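Local coordinates for putative MCP-type signal transduction protein (Campylobacter jejuni subsp. jejuni serotype O:2, PDB 4WY9), which probably senses chemical stimuli, through ligands or partner proteins, with its periplasmic tandem-PAS domain as a chemoreceptor that guides chemotaxis, at residues 14-19 and 283-288; 120-125 and 157-162; 145-150 and 274-279. All blocks are in the same frame, centred on the assembly; numbering follows the deposited sequence. Where two conformers were deposited one is given.

Interaction 1. Residues 14-19 and 283-288; sequences DILASI and VTAPKY
L16 and I19, one turn apart on the long helix 8-51, press against V283 and A285 of strand 277-286. This is helix-on-sheet packing in a tandem-PAS (dCache-type) sensor, at the module that, as in dCache receptors generally, is probably the one nearer the membrane: the long N-terminal helix lies against the five-stranded antiparallel sheet of the second PAS-like unit. Over helix 14-19 and strand 283-286 the two run roughly antiparallel, their axes 153° apart in direction and 8.7 Å apart at the closest point.

L16 makes most of the contact. Its CB leaves the helix toward the strand, and CG stands anti to the carbonyl carbon (chi1 -71°), which carries the branch out over the sheet. There the two methyls part company. CD2 settles on V283, 3.8 Å from CG1, and also lies near the backbone carbonyl of that residue; CD1 reaches further along the strand to A285, 4.0 Å from its CB. L16 thus bridges the two inward-facing residues, while T284 between them turns its CB away from the helix and binds the backbone N of L208 through OG1. On the neighbouring strand 264-274, Y266 and A268 also touch L16.

I19 extends the apolar patch along the helix. Its side chain meets that of V283 at about a right angle, through the short branch: I19 CG2 lies 4.1 Å from V283 CG2.

Interaction 2. Residues 120-125 and 157-162; sequences KAIQAS and NLEGQD
The carboxylate of E159 is the flat group that reaches across to strand 119-122, where OE2 lies near two carbons of I122, 4.0 Å from CG2 and slightly farther from CD1. The same oxygen is 4.1 Å from K120 NZ, too long for a salt bridge; the lysine ammonium is hydrogen-bonded to D110 O, and any attraction to E159 is probably a modest one. Two amide groups lie farther back, each tied within its own segment. Q123 NE2 donates almost straight to A124 O, with the acceptor in the amide plane, and it also bonds K95 O. N157 ND2 serves both G160 O, whose carbonyl it meets from above the plane, and D162 OD1, approached from the anti side but 31° out of the carboxylate plane.

The apolar part of the contact is I122 against the stem of E159. With CG1 between the backbone N and the carbonyl carbon (chi1 60°) and the chain extended beyond it, I122 CD1 is carried out to 3.7 Å from E159 CG, the side chains crossing at about a right angle. The loop 157-162 links strands 154-156 and 163-173 of the first PDC sensor domain, a PAS-like Cache fold, and N157 shapes it with an Asx motif, OD1 accepting from G160 N at 2.9 Å. F78 on strand 78-83 touches I122, L158 and E159.

Water joins the two backbones. Two waters each lie within bonding distance of Q123 O and L158 O and can donate to either, though with further acceptors about they need not serve both at once. A third donates to N157 O at 2.8 Å and lies 2.6 Å from S125 OG, the hydroxyl that caps helix 126-129 at E127 N.

Interaction 3. Residues 145-150 and 274-279; sequences ENKVYI and VQDSSW
I150 carries most of the apolar contact with 274-279, its CB directed at that segment. With CG1 anti to the carbonyl carbon (chi1 -60°), CD1 reaches 3.6 Å from V274 CG1, the two side chains at about a right angle. The other branch, CG2, makes a van der Waals contact with S277 OG at 3.7 Å and approaches the edge of the W279 indole near its plane. V148 is covered by Q275, whose chain bends at chi2 and brings its amide end across V148, CG2 lying 3.8 Å from both Q275 CD and OE1.

Residues 274-279 hold a type II' turn from V274 to S277, the tight hairpin connection between strands 264-274 and 277-286 of the second PAS-like unit; it meets the stretch leading into strand 149-150 of the first, joining the two modules of the tandem. Helix 8-51 packs against both, I35 touching I150 and V274.

The direct hydrogen bonds run within each segment, not between them. Y149 OH donates to E145 OE2 on its syn side, at 2.6 Å. V274 O accepts from S277 N and, on a lone pair at 2.8 Å, from S277 OG; W279 NE1 donates to that same hydroxyl oxygen, 14° out of the ring plane.

Between the modules, water does the bonding. One water accepts from V148 N and donates to Q275 OE1 and D276 OD2; another donates to V148 O and accepts from D276 N; a third donates to V148 O and, at 2.6 Å, to D276 OD2.

How the interactions relate
Interactions 1 and 3 share strand 277-286: 274-279 lies at its hairpin start and 283-288 at its far end, so the strand packs on helix 8-51 in interaction 1, and the turn at its start meets the first module in interaction 3, with centres about 29 Å apart. Interaction 2 belongs to the first module alone; its centre lies about 25 Å from that of interaction 3, on the other side of the chain's centre, and about 39 Å from that of interaction 1. Interactions 2 and 3 reach the same sheet, though their nearest atoms are about 15 Å apart. Both are nested within the loop closed by interaction 1. An acetate, probably from crystallisation, lies about 5 Å from the T284 side chain.

Interaction 1. Residues 14-19 and 283-288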
ATOM      1  N   ASP A  14      -1.829  24.395 -14.432  1.00  7.70           N
ATOM      2  CA  ASP A  14      -3.058  23.668 -14.698  1.00  8.14           C
ATOM      3  C   ASP A  14      -2.749  22.261 -15.176  1.00  7.76           C
ATOM      4  O   ASP A  14      -3.447  21.299 -14.832  1.00  7.73           O
ATOM      5  CB  ASP A  14      -3.914  24.398 -15.738  1.00 10.24           C
ATOM      6  CG  ASP A  14      -4.515  25.682 -15.220  1.00 14.11           C
ATOM      7  OD1 ASP A  14      -4.601  25.877 -14.008  1.00 15.28           O
ATOM      8  OD2 ASP A  14      -4.937  26.509 -16.070  1.00 18.05           O
ATOM      9  N   ILE A  15      -1.737  22.124 -15.997  1.00  7.67           N
ATOM     10  CA  ILE A  15      -1.317  20.810 -16.497  1.00  7.54           C
ATOM     11  C   ILE A  15      -0.878  19.932 -15.336  1.00  7.02           C
ATOM     12  O   ILE A  15      -1.284  18.753 -15.240  1.00  7.21           O
ATOM     13  CB  ILE A  15      -0.205  20.940 -17.549  1.00  8.30           C
ATOM     14  CG1 ILE A  15      -0.762  21.537 -18.829  1.00  8.82           C
ATOM     15  CG2 ILE A  15       0.474  19.611 -17.837  1.00 10.43           C
ATOM     16  CD1 ILE A  15       0.285  22.106 -19.778  1.00  9.99           C
ATOM     17  N   LEU A  16      -0.057  20.465 -14.452  1.00  7.04           N
ATOM     18  CA  LEU A  16       0.427  19.677 -13.316  1.00  7.24           C
ATOM     19  C   LEU A  16      -0.731  19.246 -12.405  1.00  7.02           C
ATOM     20  O   LEU A  16      -0.768  18.096 -11.920  1.00  7.63           O
ATOM     21  CB  LEU A  16       1.477  20.430 -12.535  1.00  7.65           C
ATOM     22  CG  LEU A  16       2.818  20.601 -13.217  1.00  8.11           C
ATOM     23  CD1 LEU A  16       3.700  21.531 -12.382  1.00 10.29           C
ATOM     24  CD2 LEU A  16       3.516  19.257 -13.398  1.00 10.74           C
ATOM     25  N   ALA A  17      -1.695  20.132 -12.174  1.00  7.18           N
ATOM     26  CA  ALA A  17      -2.866  19.762 -11.375  1.00  7.90           C
ATOM     27  C   ALA A  17      -3.621  18.606 -12.029  1.00  7.71           C
ATOM     28  O   ALA A  17      -4.063  17.664 -11.362  1.00  8.77           O
ATOM     29  CB  ALA A  17      -3.761  20.954 -11.177  1.00  7.18           C
ATOM     30  N   SER A  18      -3.748  18.663 -13.356  0.52  6.63           N
ATOM     31  CA  SER A  18      -4.473  17.620 -14.093  0.52  7.99           C
ATOM     32  C   SER A  18      -3.733  16.273 -14.001  0.52  7.81           C
ATOM     33  O   SER A  18      -4.341  15.233 -13.743  0.52  8.39           O
ATOM     34  CB  SER A  18      -4.659  18.025 -15.558  0.52  8.92           C
ATOM     35  OG  SER A  18      -5.353  17.042 -16.307  0.52  9.47           O
ATOM     36  N   ILE A  19      -2.421  16.308 -14.188  1.00  8.27           N
ATOM     37  CA  ILE A  19      -1.591  15.112 -14.189  1.00  8.62           C
ATOM     38  C   ILE A  19      -1.682  14.438 -12.817  1.00  7.61           C
ATOM     39  O   ILE A  19      -1.850  13.196 -12.710  1.00  9.09           O
ATOM     40  CB  ILE A  19      -0.091  15.450 -14.496  1.00  9.27           C
ATOM     41  CG1 ILE A  19       0.075  15.843 -15.943  1.00 11.40           C
ATOM     42  CG2 ILE A  19       0.851  14.311 -14.123  1.00 10.47           C
ATOM     43  CD1 ILE A  19       1.439  16.418 -16.260  1.00 14.24           C
ATOM     44  N   VAL A 283       3.796  15.953  -8.303  1.00  6.42           N
ATOM     45  CA  VAL A 283       4.432  15.997  -9.604  1.00  6.29           C
ATOM     46  C   VAL A 283       5.055  17.367  -9.812  1.00  6.08           C
ATOM     47  O   VAL A 283       4.406  18.395  -9.554  1.00  7.49           O
ATOM     48  CB  VAL A 283       3.466  15.669 -10.769  1.00  6.60           C
ATOM     49  CG1 VAL A 283       4.186  15.750 -12.104  1.00  8.33           C
ATOM     50  CG2 VAL A 283       2.890  14.287 -10.590  1.00  7.99           C
ATOM     51  N   THR A 284       6.299  17.388 -10.269  1.00  7.69           N
ATOM     52  CA  THR A 284       7.015  18.626 -10.495  1.00  8.79           C
ATOM     53  C   THR A 284       7.344  18.868 -11.953  1.00  9.85           C
ATOM     54  O   THR A 284       7.386  17.938 -12.785  1.00 12.66           O
ATOM     55  CB  THR A 284       8.312  18.662  -9.729  1.00 11.39           C
ATOM     56  OG1 THR A 284       9.244  17.769 -10.332  1.00 11.88           O
ATOM     57  CG2 THR A 284       8.116  18.331  -8.274  1.00 14.77           C
ATOM     58  N   ALA A 285       7.600  20.144 -12.260  1.00  9.20           N
ATOM     59  CA  ALA A 285       8.161  20.602 -13.531  1.00  9.86           C
ATOM     60  C   ALA A 285       9.201  21.662 -13.216  1.00  9.12           C
ATOM     61  O   ALA A 285       8.846  22.733 -12.740  1.00  9.16           O
ATOM     62  CB  ALA A 285       7.079  21.157 -14.445  1.00 11.33           C
ATOM     63  N   PRO A 286      10.504  21.360 -13.436  1.00 10.06           N
ATOM     64  CA  PRO A 286      11.516  22.433 -13.259  1.00  9.62           C
ATOM     65  C   PRO A 286      11.160  23.643 -14.089  1.00  8.50           C
ATOM     66  O   PRO A 286      10.814  23.506 -15.270  1.00  9.28           O
ATOM     67  CB  PRO A 286      12.821  21.781 -13.724  1.00 10.63           C
ATOM     68  CG  PRO A 286      12.587  20.328 -13.471  1.00 12.06           C
ATOM     69  CD  PRO A 286      11.141  20.092 -13.812  1.00 10.93           C
ATOM     70  N   LYS A 287      11.272  24.829 -13.504  1.00  8.93           N
ATOM     71  CA  LYS A 287      10.871  26.049 -14.226  1.00  9.80           C
ATOM     72  C   LYS A 287      11.694  26.236 -15.470  1.00 10.70           C
ATOM     73  O   LYS A 287      11.201  26.647 -16.523  1.00 11.71           O
ATOM     74  CB  LYS A 287      10.943  27.261 -13.318  1.00 10.58           C
ATOM     75  CG  LYS A 287       9.950  27.242 -12.188  1.00 11.92           C
ATOM     76  CD  LYS A 287      10.124  28.329 -11.190  1.00 14.05           C
ATOM     77  CE  LYS A 287       9.198  28.255 -10.038  1.00 14.38           C
ATOM     78  NZ  LYS A 287       9.490  29.122  -8.939  1.00 17.63           N
ATOM     79  N   TYR A 288      12.982  25.916 -15.404  1.00 10.94           N
ATOM     80  CA  TYR A 288      13.843  26.081 -16.575  1.00 13.24           C
ATOM     81  C   TYR A 288      13.372  25.151 -17.715  1.00 12.94           C
ATOM     82  O   TYR A 288      13.403  25.544 -18.887  1.00 15.28           O
ATOM     83  CB  TYR A 288      15.298  25.762 -16.225  1.00 14.44           C
ATOM     84  CG  TYR A 288      16.230  26.095 -17.326  1.00 15.74           C
ATOM     85  CD1 TYR A 288      16.785  27.375 -17.448  1.00 16.98           C
ATOM     86  CD2 TYR A 288      16.566  25.145 -18.298  1.00 17.01           C
ATOM     87  CE1 TYR A 288      17.625  27.682 -18.483  1.00 18.90           C
ATOM     88  CE2 TYR A 288      17.415  25.465 -19.350  1.00 21.24           C
ATOM     89  CZ  TYR A 288      17.955  26.716 -19.433  1.00 20.58           C
ATOM     90  OH  TYR A 288      18.812  27.068 -20.472  1.00 23.37           O
TER

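Interaction 2. Residues 120-125 and 157-162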
ATOM      1  N   LYS A 120      -0.771 -19.207  -5.386  1.00 21.57           N
ATOM      2  CA  LYS A 120      -0.212 -20.424  -4.815  1.00 22.66           C
ATOM      3  C   LYS A 120       0.417 -20.133  -3.480  1.00 17.89           C
ATOM      4  O   LYS A 120       0.925 -19.031  -3.243  1.00 16.23           O
ATOM      5  CB  LYS A 120       0.876 -21.014  -5.732  1.00 29.37           C
ATOM      6  CG  LYS A 120       1.964 -19.999  -6.072  1.00 35.11           C
ATOM      7  CD  LYS A 120       3.287 -20.701  -6.414  1.00 41.14           C
ATOM      8  CE  LYS A 120       4.302 -19.742  -7.020  1.00 43.49           C
ATOM      9  NZ  LYS A 120       4.206 -18.384  -6.436  1.00 43.42           N
ATOM     10  N   ALA A 121       0.360 -21.114  -2.587  1.00 17.59           N
ATOM     11  CA  ALA A 121       0.978 -20.964  -1.268  1.00 15.10           C
ATOM     12  C   ALA A 121       2.500 -20.929  -1.426  1.00 15.47           C
ATOM     13  O   ALA A 121       3.082 -21.680  -2.214  1.00 19.28           O
ATOM     14  CB  ALA A 121       0.575 -22.083  -0.337  1.00 17.28           C
ATOM     15  N   ILE A 122       3.125 -20.035  -0.661  1.00 12.30           N
ATOM     16  CA  ILE A 122       4.574 -19.982  -0.556  1.00 13.37           C
ATOM     17  C   ILE A 122       4.957 -20.011   0.895  1.00 12.73           C
ATOM     18  O   ILE A 122       4.096 -19.881   1.777  1.00 12.12           O
ATOM     19  CB  ILE A 122       5.136 -18.696  -1.208  1.00 13.82           C
ATOM     20  CG1 ILE A 122       4.574 -17.431  -0.529  1.00 14.43           C
ATOM     21  CG2 ILE A 122       4.848 -18.676  -2.703  1.00 15.77           C
ATOM     22  CD1 ILE A 122       5.347 -16.169  -0.836  1.00 16.42           C
ATOM     23  N   GLN A 123       6.244 -20.194   1.167  1.00 12.45           N
ATOM     24  CA  GLN A 123       6.690 -20.313   2.545  1.00 10.91           C
ATOM     25  C   GLN A 123       6.376 -19.051   3.334  1.00 10.84           C
ATOM     26  O   GLN A 123       6.832 -17.967   2.971  1.00 13.34           O
ATOM     27  CB  GLN A 123       8.177 -20.623   2.621  1.00 12.30           C
ATOM     28  CG  GLN A 123       8.707 -20.756   4.036  1.00 12.24           C
ATOM     29  CD  GLN A 123       8.079 -21.902   4.770  1.00 12.14           C
ATOM     30  OE1 GLN A 123       8.200 -23.053   4.353  1.00 14.95           O
ATOM     31  NE2 GLN A 123       7.426 -21.598   5.861  1.00 11.05           N
ATOM     32  N   ALA A 124       5.614 -19.196   4.430  1.00 10.27           N
ATOM     33  CA  ALA A 124       5.312 -18.075   5.307  1.00 12.06           C
ATOM     34  C   ALA A 124       6.465 -17.672   6.176  1.00 10.15           C
ATOM     35  O   ALA A 124       7.336 -18.484   6.488  1.00 10.01           O
ATOM     36  CB  ALA A 124       4.134 -18.356   6.151  1.00 14.12           C
ATOM     37  N   SER A 125       6.466 -16.419   6.592  1.00 11.56           N
ATOM     38  CA  SER A 125       7.530 -15.856   7.346  1.00 12.74           C
ATOM     39  C   SER A 125       7.015 -15.015   8.472  1.00 10.81           C
ATOM     40  O   SER A 125       5.911 -14.475   8.399  1.00 10.33           O
ATOM     41  CB  SER A 125       8.388 -14.935   6.398  1.00 19.92           C
ATOM     42  OG  SER A 125       8.967 -13.929   7.030  1.00 24.11           O
ATOM     43  N   ASN A 157      10.548  -8.693   2.170  1.00 13.99           N
ATOM     44  CA  ASN A 157      11.258  -9.725   1.441  1.00 15.13           C
ATOM     45  C   ASN A 157      10.594 -11.039   1.752  1.00 15.92           C
ATOM     46  O   ASN A 157      10.824 -11.626   2.823  1.00 18.49           O
ATOM     47  CB  ASN A 157      12.754  -9.745   1.777  1.00 17.07           C
ATOM     48  CG  ASN A 157      13.527 -10.680   0.887  1.00 17.95           C
ATOM     49  OD1 ASN A 157      13.031 -11.754   0.499  1.00 19.21           O
ATOM     50  ND2 ASN A 157      14.710 -10.267   0.487  1.00 20.09           N
ATOM     51  N   LEU A 158       9.786 -11.536   0.826  1.00 16.32           N
ATOM     52  CA  LEU A 158       9.007 -12.765   1.064  1.00 17.03           C
ATOM     53  C   LEU A 158       9.454 -13.941   0.220  1.00 20.52           C
ATOM     54  O   LEU A 158       9.201 -15.088   0.588  1.00 22.55           O
ATOM     55  CB  LEU A 158       7.543 -12.494   0.818  1.00 15.70           C
ATOM     56  CG  LEU A 158       6.909 -11.442   1.725  1.00 13.21           C
ATOM     57  CD1 LEU A 158       5.500 -11.174   1.274  1.00 12.40           C
ATOM     58  CD2 LEU A 158       6.944 -11.878   3.171  1.00 12.98           C
ATOM     59  N   GLU A 159      10.134 -13.675  -0.897  1.00 22.52           N
ATOM     60  CA  GLU A 159      10.548 -14.745  -1.810  1.00 24.96           C
ATOM     61  C   GLU A 159      12.025 -14.688  -2.179  1.00 25.48           C
ATOM     62  O   GLU A 159      12.475 -15.476  -2.994  1.00 30.05           O
ATOM     63  CB  GLU A 159       9.717 -14.704  -3.086  1.00 30.00           C
ATOM     64  CG  GLU A 159       8.230 -14.907  -2.865  1.00 31.82           C
ATOM     65  CD  GLU A 159       7.460 -14.789  -4.159  1.00 34.51           C
ATOM     66  OE1 GLU A 159       7.420 -13.689  -4.727  1.00 36.16           O
ATOM     67  OE2 GLU A 159       6.901 -15.837  -4.598  1.00 42.26           O
ATOM     68  N   GLY A 160      12.796 -13.871  -1.496  1.00 23.48           N
ATOM     69  CA  GLY A 160      14.232 -13.783  -1.710  1.00 22.91           C
ATOM     70  C   GLY A 160      14.735 -12.410  -2.073  1.00 23.54           C
ATOM     71  O   GLY A 160      15.865 -12.052  -1.711  1.00 24.81           O
ATOM     72  N   GLN A 161      13.893 -11.603  -2.727  1.00 21.00           N
ATOM     73  CA  GLN A 161      14.318 -10.272  -3.144  1.00 20.28           C
ATOM     74  C   GLN A 161      13.511  -9.217  -2.426  1.00 16.27           C
ATOM     75  O   GLN A 161      12.333  -9.358  -2.218  1.00 17.60           O
ATOM     76  CB  GLN A 161      14.191 -10.068  -4.639  1.00 25.84           C
ATOM     77  CG  GLN A 161      14.746 -11.202  -5.519  1.00 35.10           C
ATOM     78  CD  GLN A 161      13.976 -11.325  -6.837  1.00 46.32           C
ATOM     79  OE1 GLN A 161      12.832 -10.825  -6.983  1.00 58.18           O
ATOM     80  NE2 GLN A 161      14.593 -12.011  -7.814  1.00 50.01           N
ATOM     81  N   ASP A 162      14.171  -8.123  -2.075  1.00 16.18           N
ATOM     82  CA  ASP A 162      13.523  -6.994  -1.425  1.00 15.58           C
ATOM     83  C   ASP A 162      12.561  -6.293  -2.359  1.00 14.83           C
ATOM     84  O   ASP A 162      12.791  -6.200  -3.564  1.00 16.27           O
ATOM     85  CB  ASP A 162      14.552  -5.958  -0.973  1.00 17.94           C
ATOM     86  CG  ASP A 162      15.425  -6.428   0.174  1.00 20.14           C
ATOM     87  OD1 ASP A 162      15.126  -7.457   0.810  1.00 21.12           O
ATOM     88  OD2 ASP A 162      16.411  -5.704   0.456  1.00 22.94           O
TER
HETATM   89  O   HOH W   1       8.031 -15.509   3.203  1.00 23.36           O
HETATM   90  O   HOH W   2       8.530 -17.602   0.610  1.00 24.84           O
HETATM   91  O   HOH W   3      10.576 -13.088   5.190  1.00 34.45           O

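Interaction 3. Residues 145-150 and 274-279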
ATOM      1  N   GLU A 145     -16.258  -2.780  14.981  0.52 11.10           N
ATOM      2  CA  GLU A 145     -15.622  -1.730  14.229  0.52 12.47           C
ATOM      3  C   GLU A 145     -15.697  -2.090  12.727  0.52 14.11           C
ATOM      4  O   GLU A 145     -15.869  -3.237  12.337  0.52 13.83           O
ATOM      5  CB  GLU A 145     -14.171  -1.517  14.726  0.52 12.44           C
ATOM      6  CG  GLU A 145     -13.193  -2.551  14.257  0.52  9.97           C
ATOM      7  CD  GLU A 145     -11.762  -2.486  14.781  0.52  7.78           C
ATOM      8  OE1 GLU A 145     -11.534  -2.009  15.875  0.52  9.96           O
ATOM      9  OE2 GLU A 145     -10.881  -2.969  14.072  0.52  6.91           O
ATOM     10  N   ASN A 146     -15.588  -1.097  11.883  0.52 15.66           N
ATOM     11  CA  ASN A 146     -15.565  -1.335  10.467  0.52 19.12           C
ATOM     12  C   ASN A 146     -14.227  -0.870   9.922  0.52 18.79           C
ATOM     13  O   ASN A 146     -14.138  -0.198   8.892  0.52 22.92           O
ATOM     14  CB  ASN A 146     -16.718  -0.578   9.800  0.52 24.63           C
ATOM     15  CG  ASN A 146     -16.901  -0.968   8.377  0.52 28.90           C
ATOM     16  OD1 ASN A 146     -16.353  -1.984   7.941  0.52 31.70           O
ATOM     17  ND2 ASN A 146     -17.665  -0.171   7.627  0.52 35.75           N
ATOM     18  N   LYS A 147     -13.176  -1.230  10.603  1.00 12.70           N
ATOM     19  CA  LYS A 147     -11.928  -0.576  10.298  1.00 11.68           C
ATOM     20  C   LYS A 147     -11.057  -1.410   9.384  1.00 10.67           C
ATOM     21  O   LYS A 147     -10.997  -2.620   9.507  1.00 12.35           O
ATOM     22  CB  LYS A 147     -11.138  -0.241  11.582  1.00 12.78           C
ATOM     23  CG  LYS A 147     -11.757   0.805  12.486  1.00 16.85           C
ATOM     24  CD  LYS A 147     -10.835   1.119  13.650  1.00 21.92           C
ATOM     25  CE  LYS A 147     -11.356   2.195  14.561  1.00 29.76           C
ATOM     26  NZ  LYS A 147     -10.365   2.459  15.608  1.00 34.27           N
ATOM     27  N   VAL A 148     -10.309  -0.736   8.519  1.00  9.81           N
ATOM     28  CA  VAL A 148      -9.271  -1.350   7.727  1.00  7.96           C
ATOM     29  C   VAL A 148      -7.963  -0.750   8.166  1.00  9.32           C
ATOM     30  O   VAL A 148      -7.867   0.474   8.323  1.00 10.89           O
ATOM     31  CB  VAL A 148      -9.495  -1.123   6.219  1.00 10.37           C
ATOM     32  CG1 VAL A 148      -8.419  -1.803   5.411  1.00 10.35           C
ATOM     33  CG2 VAL A 148     -10.892  -1.592   5.809  1.00 10.70           C
ATOM     34  N   TYR A 149      -6.938  -1.580   8.369  1.00  8.22           N
ATOM     35  CA  TYR A 149      -5.640  -1.126   8.859  1.00  7.76           C
ATOM     36  C   TYR A 149      -4.679  -1.047   7.690  1.00  7.67           C
ATOM     37  O   TYR A 149      -4.447  -2.029   6.999  1.00  9.11           O
ATOM     38  CB  TYR A 149      -5.153  -2.064   9.950  1.00  7.60           C
ATOM     39  CG  TYR A 149      -6.016  -2.050  11.166  1.00  7.28           C
ATOM     40  CD1 TYR A 149      -7.299  -2.649  11.157  1.00  8.77           C
ATOM     41  CD2 TYR A 149      -5.632  -1.421  12.344  1.00  9.06           C
ATOM     42  CE1 TYR A 149      -8.103  -2.632  12.251  1.00  9.70           C
ATOM     43  CE2 TYR A 149      -6.455  -1.420  13.451  1.00  9.65           C
ATOM     44  CZ  TYR A 149      -7.705  -2.003  13.411  1.00  9.99           C
ATOM     45  OH  TYR A 149      -8.521  -1.995  14.519  1.00 12.45           O
ATOM     46  N   ILE A 150      -4.122   0.145   7.465  1.00  7.91           N
ATOM     47  CA  ILE A 150      -3.262   0.384   6.319  1.00  8.14           C
ATOM     48  C   ILE A 150      -1.923   0.930   6.773  1.00  7.94           C
ATOM     49  O   ILE A 150      -1.874   1.879   7.569  1.00  9.44           O
ATOM     50  CB  ILE A 150      -3.917   1.337   5.319  1.00  9.25           C
ATOM     51  CG1 ILE A 150      -5.242   0.706   4.830  1.00 11.53           C
ATOM     52  CG2 ILE A 150      -3.009   1.622   4.119  1.00 10.23           C
ATOM     53  CD1 ILE A 150      -5.970   1.498   3.827  1.00 13.65           C
ATOM     54  N   VAL A 274      -7.589   7.053   1.930  1.00 14.22           N
ATOM     55  CA  VAL A 274      -7.898   5.667   1.741  1.00 14.32           C
ATOM     56  C   VAL A 274      -8.194   5.116   3.112  1.00 12.83           C
ATOM     57  O   VAL A 274      -7.283   4.882   3.907  1.00 12.58           O
ATOM     58  CB  VAL A 274      -6.737   4.897   1.075  1.00 14.63           C
ATOM     59  CG1 VAL A 274      -7.063   3.442   0.986  1.00 15.26           C
ATOM     60  CG2 VAL A 274      -6.413   5.467  -0.311  1.00 15.79           C
ATOM     61  N   GLN A 275      -9.484   4.902   3.405  1.00 14.29           N
ATOM     62  CA  GLN A 275      -9.928   4.525   4.753  1.00 14.82           C
ATOM     63  C   GLN A 275      -9.354   5.532   5.736  1.00 15.68           C
ATOM     64  O   GLN A 275      -9.594   6.734   5.616  1.00 18.12           O
ATOM     65  CB  GLN A 275      -9.556   3.066   5.052  1.00 13.74           C
ATOM     66  CG  GLN A 275     -10.235   2.070   4.162  1.00 14.51           C
ATOM     67  CD  GLN A 275     -11.699   1.872   4.513  1.00 15.67           C
ATOM     68  OE1 GLN A 275     -12.104   1.963   5.687  1.00 16.64           O
ATOM     69  NE2 GLN A 275     -12.500   1.589   3.502  1.00 18.19           N
ATOM     70  N   ASP A 276      -8.554   5.084   6.691  1.00 15.90           N
ATOM     71  CA  ASP A 276      -7.993   5.999   7.708  1.00 16.89           C
ATOM     72  C   ASP A 276      -6.574   6.463   7.334  1.00 16.28           C
ATOM     73  O   ASP A 276      -5.909   7.131   8.123  1.00 19.03           O
ATOM     74  CB  ASP A 276      -7.975   5.324   9.082  1.00 20.72           C
ATOM     75  CG  ASP A 276      -9.358   4.987   9.567  1.00 29.15           C
ATOM     76  OD1 ASP A 276     -10.217   5.913   9.507  1.00 34.43           O
ATOM     77  OD2 ASP A 276      -9.601   3.824   9.965  1.00 31.63           O
ATOM     78  N   SER A 277      -6.103   6.090   6.141  1.00 14.12           N
ATOM     79  CA  SER A 277      -4.776   6.521   5.692  1.00 12.92           C
ATOM     80  C   SER A 277      -4.899   7.673   4.721  1.00 11.69           C
ATOM     81  O   SER A 277      -5.955   7.917   4.136  1.00 13.56           O
ATOM     82  CB  SER A 277      -3.993   5.352   5.055  1.00 15.08           C
ATOM     83  OG  SER A 277      -4.510   4.968   3.814  1.00 14.54           O
ATOM     84  N   SER A 278      -3.818   8.398   4.529  1.00 11.41           N
ATOM     85  CA  SER A 278      -3.803   9.609   3.715  1.00 11.14           C
ATOM     86  C   SER A 278      -2.597   9.604   2.839  1.00  9.07           C
ATOM     87  O   SER A 278      -1.475   9.374   3.327  1.00  9.98           O
ATOM     88  CB  SER A 278      -3.831  10.842   4.592  1.00 12.57           C
ATOM     89  OG  SER A 278      -4.968  10.882   5.440  1.00 16.87           O
ATOM     90  N   TRP A 279      -2.790   9.897   1.549  1.00  9.28           N
ATOM     91  CA  TRP A 279      -1.751   9.831   0.558  1.00  8.37           C
ATOM     92  C   TRP A 279      -1.753  11.049  -0.331  1.00  8.21           C
ATOM     93  O   TRP A 279      -2.739  11.787  -0.375  1.00  9.59           O
ATOM     94  CB  TRP A 279      -1.890   8.551  -0.282  1.00  8.41           C
ATOM     95  CG  TRP A 279      -1.875   7.314   0.532  1.00  7.92           C
ATOM     96  CD1 TRP A 279      -2.929   6.764   1.210  1.00 10.10           C
ATOM     97  CD2 TRP A 279      -0.755   6.456   0.755  1.00  8.68           C
ATOM     98  NE1 TRP A 279      -2.516   5.629   1.864  1.00 10.05           N
ATOM     99  CE2 TRP A 279      -1.193   5.411   1.614  1.00  8.94           C
ATOM    100  CE3 TRP A 279       0.561   6.460   0.337  1.00  9.89           C
ATOM    101  CZ2 TRP A 279      -0.333   4.390   2.035  1.00 10.61           C
ATOM    102  CZ3 TRP A 279       1.408   5.458   0.756  1.00 10.05           C
ATOM    103  CH2 TRP A 279       0.948   4.440   1.595  1.00 10.08           C
TER
HETATM  104  O   HOH W   4     -11.031   2.047   8.359  1.00 17.49           O
HETATM  105  O   HOH W   5      -6.939   2.700   7.118  1.00 17.57           O
HETATM  106  O   HOH W   6      -7.958   1.924  10.804  1.00 31.09           O